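Local coordinates for protein endo-pectate lyase (Erwinia chrysanthemi, PDB 3B4N) that probably depolymerises polygalacturonate and methylated pectins by calcium-dependent eliminative cleavage, acting within the chain, at residues G135-C143 / K162-A172. Residues are numbered along the deposited sequence; the frame is centred on the assembly and turned at random. Where two conformers were deposited one is given.
Sequences GGVTIGTSC and KNLRISASGGA. Unlike the reference sequence in segment 162-172: Gly171 (reference Arg).
Thr138 and Arg165 form a parallel bridge between neighbouring rungs of the right-handed parallel beta helix, their side chains crossing at a slant on the outer face while those of Ile139 and Ile166 lie on the inner one. Val137 O accepts a hydrogen bond from Arg165 N, Arg165 O one from Ile139 N (2.9 Å), and Ile139 O one from Ser167 N. Thr138 OG1 lies beside its own backbone N (chi1 -65°), 3.3 Å from Arg165 CD and at the guanidinium edge. One water joins Thr138 OG1 (2.7 Å), Arg165 NE (2.8 Å) and Gly136 O; a second links Gly136 O to Arg165 NH1. A bend at chi3 (-52°) swings NE and NH1 toward Gly136, where both waters lie; NH2 forms a salt bridge with Glu190 and a hydrogen bond to Leu26 O. Inside, Leu164 crosses Ile139 at about a right angle, Leu164 CD2 to Ile139 CD1 3.9 Å; in one of two conformers of Ile166, its CD1 lies 3.7 Å from Ile139 CG1. Farther on, Thr141 N donates to Gly170 O (2.9 Å), and Cys143 is disulfide-bonded to Cys193. Apolar branches thus pack between the rungs within, while outside two waters, Glu190 and Leu26 O hold the arginine head, probably stabilising its positive charge.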
ATOM      1  N   GLY A 135       3.585   3.402 -16.322  1.00 12.09           N
ATOM      2  CA  GLY A 135       4.278   4.658 -16.551  1.00 13.49           C
ATOM      3  C   GLY A 135       3.825   5.890 -15.794  1.00 14.04           C
ATOM      4  O   GLY A 135       4.011   7.007 -16.273  1.00 16.48           O
ATOM      5  N   GLY A 136       3.219   5.699 -14.626  1.00 13.96           N
ATOM      6  CA  GLY A 136       2.784   6.826 -13.822  1.00 13.30           C
ATOM      7  C   GLY A 136       1.464   7.486 -14.178  1.00 13.46           C
ATOM      8  O   GLY A 136       1.146   8.543 -13.636  1.00 14.97           O
ATOM      9  N   VAL A 137       0.689   6.883 -15.069  1.00 14.11           N
ATOM     10  CA  VAL A 137      -0.583   7.486 -15.452  1.00 14.20           C
ATOM     11  C   VAL A 137      -1.624   7.351 -14.353  1.00 14.25           C
ATOM     12  O   VAL A 137      -1.466   6.557 -13.427  1.00 13.96           O
ATOM     13  CB  VAL A 137      -1.166   6.845 -16.734  1.00 14.84           C
ATOM     14  CG1 VAL A 137      -0.181   6.991 -17.887  1.00 16.71           C
ATOM     15  CG2 VAL A 137      -1.502   5.388 -16.483  1.00 15.41           C
ATOM     16  N   THR A 138      -2.687   8.138 -14.473  1.00 14.44           N
ATOM     17  CA  THR A 138      -3.792   8.129 -13.523  1.00 14.93           C
ATOM     18  C   THR A 138      -5.006   7.459 -14.151  1.00 16.22           C
ATOM     19  O   THR A 138      -5.274   7.634 -15.343  1.00 18.21           O
ATOM     20  CB  THR A 138      -4.218   9.568 -13.137  1.00 16.72           C
ATOM     21  OG1 THR A 138      -3.157  10.213 -12.431  1.00 17.80           O
ATOM     22  CG2 THR A 138      -5.476   9.547 -12.260  1.00 16.85           C
ATOM     23  N   ILE A 139      -5.724   6.672 -13.360  1.00 14.61           N
ATOM     24  CA  ILE A 139      -6.950   6.050 -13.840  1.00 16.07           C
ATOM     25  C   ILE A 139      -7.975   6.172 -12.728  1.00 15.13           C
ATOM     26  O   ILE A 139      -7.625   6.364 -11.564  1.00 15.24           O
ATOM     27  CB  ILE A 139      -6.785   4.557 -14.210  1.00 17.05           C
ATOM     28  CG1 ILE A 139      -6.469   3.726 -12.968  1.00 18.31           C
ATOM     29  CG2 ILE A 139      -5.723   4.409 -15.296  1.00 17.99           C
ATOM     30  CD1 ILE A 139      -6.556   2.230 -13.221  1.00 22.16           C
ATOM     31  N   GLY A 140      -9.246   6.090 -13.098  1.00 14.90           N
ATOM     32  CA  GLY A 140     -10.301   6.185 -12.112  1.00 15.09           C
ATOM     33  C   GLY A 140     -11.641   6.205 -12.805  1.00 15.76           C
ATOM     34  O   GLY A 140     -11.725   6.513 -13.994  1.00 17.29           O
ATOM     35  N   THR A 141     -12.683   5.847 -12.067  1.00 15.19           N
ATOM     36  CA  THR A 141     -14.031   5.852 -12.611  1.00 16.22           C
ATOM     37  C   THR A 141     -14.877   6.694 -11.657  1.00 16.36           C
ATOM     38  O   THR A 141     -14.997   7.912 -11.833  1.00 18.17           O
ATOM     39  CB  THR A 141     -14.599   4.409 -12.757  1.00 17.01           C
ATOM     40  OG1 THR A 141     -14.473   3.702 -11.518  1.00 16.38           O
ATOM     41  CG2 THR A 141     -13.846   3.642 -13.851  1.00 16.02           C
ATOM     42  N   SER A 142     -15.417   6.066 -10.620  1.00 16.39           N
ATOM     43  CA  SER A 142     -16.244   6.785  -9.660  1.00 16.13           C
ATOM     44  C   SER A 142     -16.202   6.132  -8.288  1.00 17.02           C
ATOM     45  O   SER A 142     -15.565   5.094  -8.096  1.00 15.68           O
ATOM     46  CB  SER A 142     -17.692   6.813 -10.148  1.00 17.09           C
ATOM     47  OG  SER A 142     -18.184   5.490 -10.290  1.00 19.16           O
ATOM     48  N   CYS A 143     -16.890   6.753  -7.337  1.00 16.42           N
ATOM     49  CA  CYS A 143     -16.974   6.229  -5.984  1.00 16.55           C
ATOM     50  C   CYS A 143     -18.253   6.779  -5.368  1.00 17.04           C
ATOM     51  O   CYS A 143     -18.220   7.660  -4.509  1.00 17.55           O
ATOM     52  CB  CYS A 143     -15.755   6.642  -5.163  1.00 16.92           C
ATOM     53  SG  CYS A 143     -15.700   5.833  -3.532  1.00 19.14           S
ATOM     54  N   LYS A 162       2.579  -1.919 -12.199  1.00 10.09           N
ATOM     55  CA  LYS A 162       3.415  -0.966 -11.482  1.00 10.48           C
ATOM     56  C   LYS A 162       3.309   0.449 -11.998  1.00 10.55           C
ATOM     57  O   LYS A 162       2.940   0.676 -13.153  1.00 10.76           O
ATOM     58  CB  LYS A 162       4.879  -1.415 -11.475  1.00 15.19           C
ATOM     59  CG  LYS A 162       5.515  -1.619 -12.825  1.00 16.94           C
ATOM     60  CD  LYS A 162       6.899  -2.245 -12.636  1.00 20.19           C
ATOM     61  CE  LYS A 162       7.609  -2.500 -13.945  1.00 23.09           C
ATOM     62  NZ  LYS A 162       8.912  -3.190 -13.697  1.00 25.41           N
ATOM     63  N   ASN A 163       3.600   1.398 -11.109  1.00  9.08           N
ATOM     64  CA  ASN A 163       3.600   2.826 -11.413  1.00  8.84           C
ATOM     65  C   ASN A 163       2.240   3.302 -11.900  1.00  9.63           C
ATOM     66  O   ASN A 163       2.078   3.702 -13.053  1.00 11.14           O
ATOM     67  CB  ASN A 163       4.660   3.119 -12.479  1.00  8.64           C
ATOM     68  CG  ASN A 163       6.007   2.519 -12.143  1.00 10.17           C
ATOM     69  OD1 ASN A 163       6.647   1.894 -12.991  1.00 12.67           O
ATOM     70  ND2 ASN A 163       6.447   2.704 -10.916  1.00  7.71           N
ATOM     71  N   LEU A 164       1.261   3.280 -11.007  1.00  9.34           N
ATOM     72  CA  LEU A 164      -0.093   3.674 -11.363  1.00 10.44           C
ATOM     73  C   LEU A 164      -0.688   4.527 -10.265  1.00 10.58           C
ATOM     74  O   LEU A 164      -0.425   4.295  -9.092  1.00 10.10           O
ATOM     75  CB  LEU A 164      -0.947   2.419 -11.554  1.00 11.37           C
ATOM     76  CG  LEU A 164      -2.439   2.571 -11.876  1.00 10.29           C
ATOM     77  CD1 LEU A 164      -2.619   3.164 -13.274  1.00 11.96           C
ATOM     78  CD2 LEU A 164      -3.107   1.199 -11.801  1.00 12.39           C
ATOM     79  N   ARG A 165      -1.486   5.517 -10.653  1.00 10.30           N
ATOM     80  CA  ARG A 165      -2.148   6.383  -9.693  1.00 10.20           C
ATOM     81  C   ARG A 165      -3.646   6.207  -9.861  1.00 11.87           C
ATOM     82  O   ARG A 165      -4.159   6.181 -10.980  1.00 12.43           O
ATOM     83  CB  ARG A 165      -1.777   7.855  -9.924  1.00 11.24           C
ATOM     84  CG  ARG A 165      -2.295   8.807  -8.840  1.00 12.52           C
ATOM     85  CD  ARG A 165      -2.160  10.261  -9.285  1.00 13.29           C
ATOM     86  NE  ARG A 165      -0.804  10.563  -9.734  1.00 14.93           N
ATOM     87  CZ  ARG A 165       0.195  10.918  -8.932  1.00 14.51           C
ATOM     88  NH1 ARG A 165       1.390  11.156  -9.448  1.00 14.37           N
ATOM     89  NH2 ARG A 165      -0.001  11.057  -7.627  1.00 13.07           N
ATOM     90  N   ILE A 166      -4.334   6.064  -8.735  0.50 11.38           N
ATOM     91  CA  ILE A 166      -5.780   5.907  -8.716  0.50 11.51           C
ATOM     92  C   ILE A 166      -6.348   7.238  -8.236  0.50 12.76           C
ATOM     93  O   ILE A 166      -6.006   7.710  -7.151  0.50 12.55           O
ATOM     94  CB  ILE A 166      -6.205   4.785  -7.736  0.50 11.81           C
ATOM     95  CG1 ILE A 166      -5.455   3.490  -8.063  0.50 13.38           C
ATOM     96  CG2 ILE A 166      -7.718   4.573  -7.807  0.50 12.67           C
ATOM     97  CD1 ILE A 166      -5.682   2.977  -9.471  0.50 12.51           C
ATOM     98  N   SER A 167      -7.204   7.849  -9.050  1.00 13.04           N
ATOM     99  CA  SER A 167      -7.798   9.141  -8.701  1.00 13.40           C
ATOM    100  C   SER A 167      -8.607   9.181  -7.412  1.00 12.49           C
ATOM    101  O   SER A 167      -9.221   8.195  -7.017  1.00 13.86           O
ATOM    102  CB  SER A 167      -8.659   9.651  -9.861  1.00 15.85           C
ATOM    103  OG  SER A 167      -9.883   8.951  -9.937  1.00 16.58           O
ATOM    104  N   ALA A 168      -8.600  10.340  -6.762  1.00 14.53           N
ATOM    105  CA  ALA A 168      -9.312  10.510  -5.502  1.00 14.56           C
ATOM    106  C   ALA A 168     -10.810  10.265  -5.601  1.00 15.18           C
ATOM    107  O   ALA A 168     -11.411   9.727  -4.677  1.00 15.09           O
ATOM    108  CB  ALA A 168      -9.059  11.909  -4.945  1.00 16.39           C
ATOM    109  N   SER A 169     -11.412  10.647  -6.722  1.00 15.55           N
ATOM    110  CA  SER A 169     -12.852  10.492  -6.887  1.00 14.89           C
ATOM    111  C   SER A 169     -13.291   9.259  -7.664  1.00 15.28           C
ATOM    112  O   SER A 169     -14.486   9.032  -7.837  1.00 17.10           O
ATOM    113  CB  SER A 169     -13.428  11.736  -7.574  1.00 17.35           C
ATOM    114  OG  SER A 169     -12.939  11.855  -8.898  1.00 18.46           O
ATOM    115  N   GLY A 170     -12.339   8.455  -8.121  1.00 14.44           N
ATOM    116  CA  GLY A 170     -12.706   7.288  -8.904  1.00 13.71           C
ATOM    117  C   GLY A 170     -12.069   5.973  -8.514  1.00 12.58           C
ATOM    118  O   GLY A 170     -11.821   5.128  -9.376  1.00 12.20           O
ATOM    119  N   GLY A 171     -11.857   5.782  -7.215  1.00 12.41           N
ATOM    120  CA  GLY A 171     -11.219   4.566  -6.737  1.00 12.05           C
ATOM    121  C   GLY A 171     -11.997   3.269  -6.858  1.00 12.45           C
ATOM    122  O   GLY A 171     -11.404   2.189  -6.772  1.00 11.51           O
ATOM    123  N   ALA A 172     -13.312   3.365  -7.052  1.00 11.37           N
ATOM    124  CA  ALA A 172     -14.190   2.199  -7.180  1.00 11.12           C
ATOM    125  C   ALA A 172     -13.778   1.046  -6.265  1.00 10.98           C
ATOM    126  O   ALA A 172     -13.693   1.230  -5.047  1.00 10.68           O
ATOM    127  CB  ALA A 172     -14.245   1.745  -8.639  1.00 10.95           C
TER
HETATM  128  O   HOH W   1      -0.495  10.270 -12.486  1.00 19.70           O
HETATM  129  O   HOH W   2       2.685  10.232 -12.111  1.00 24.44           O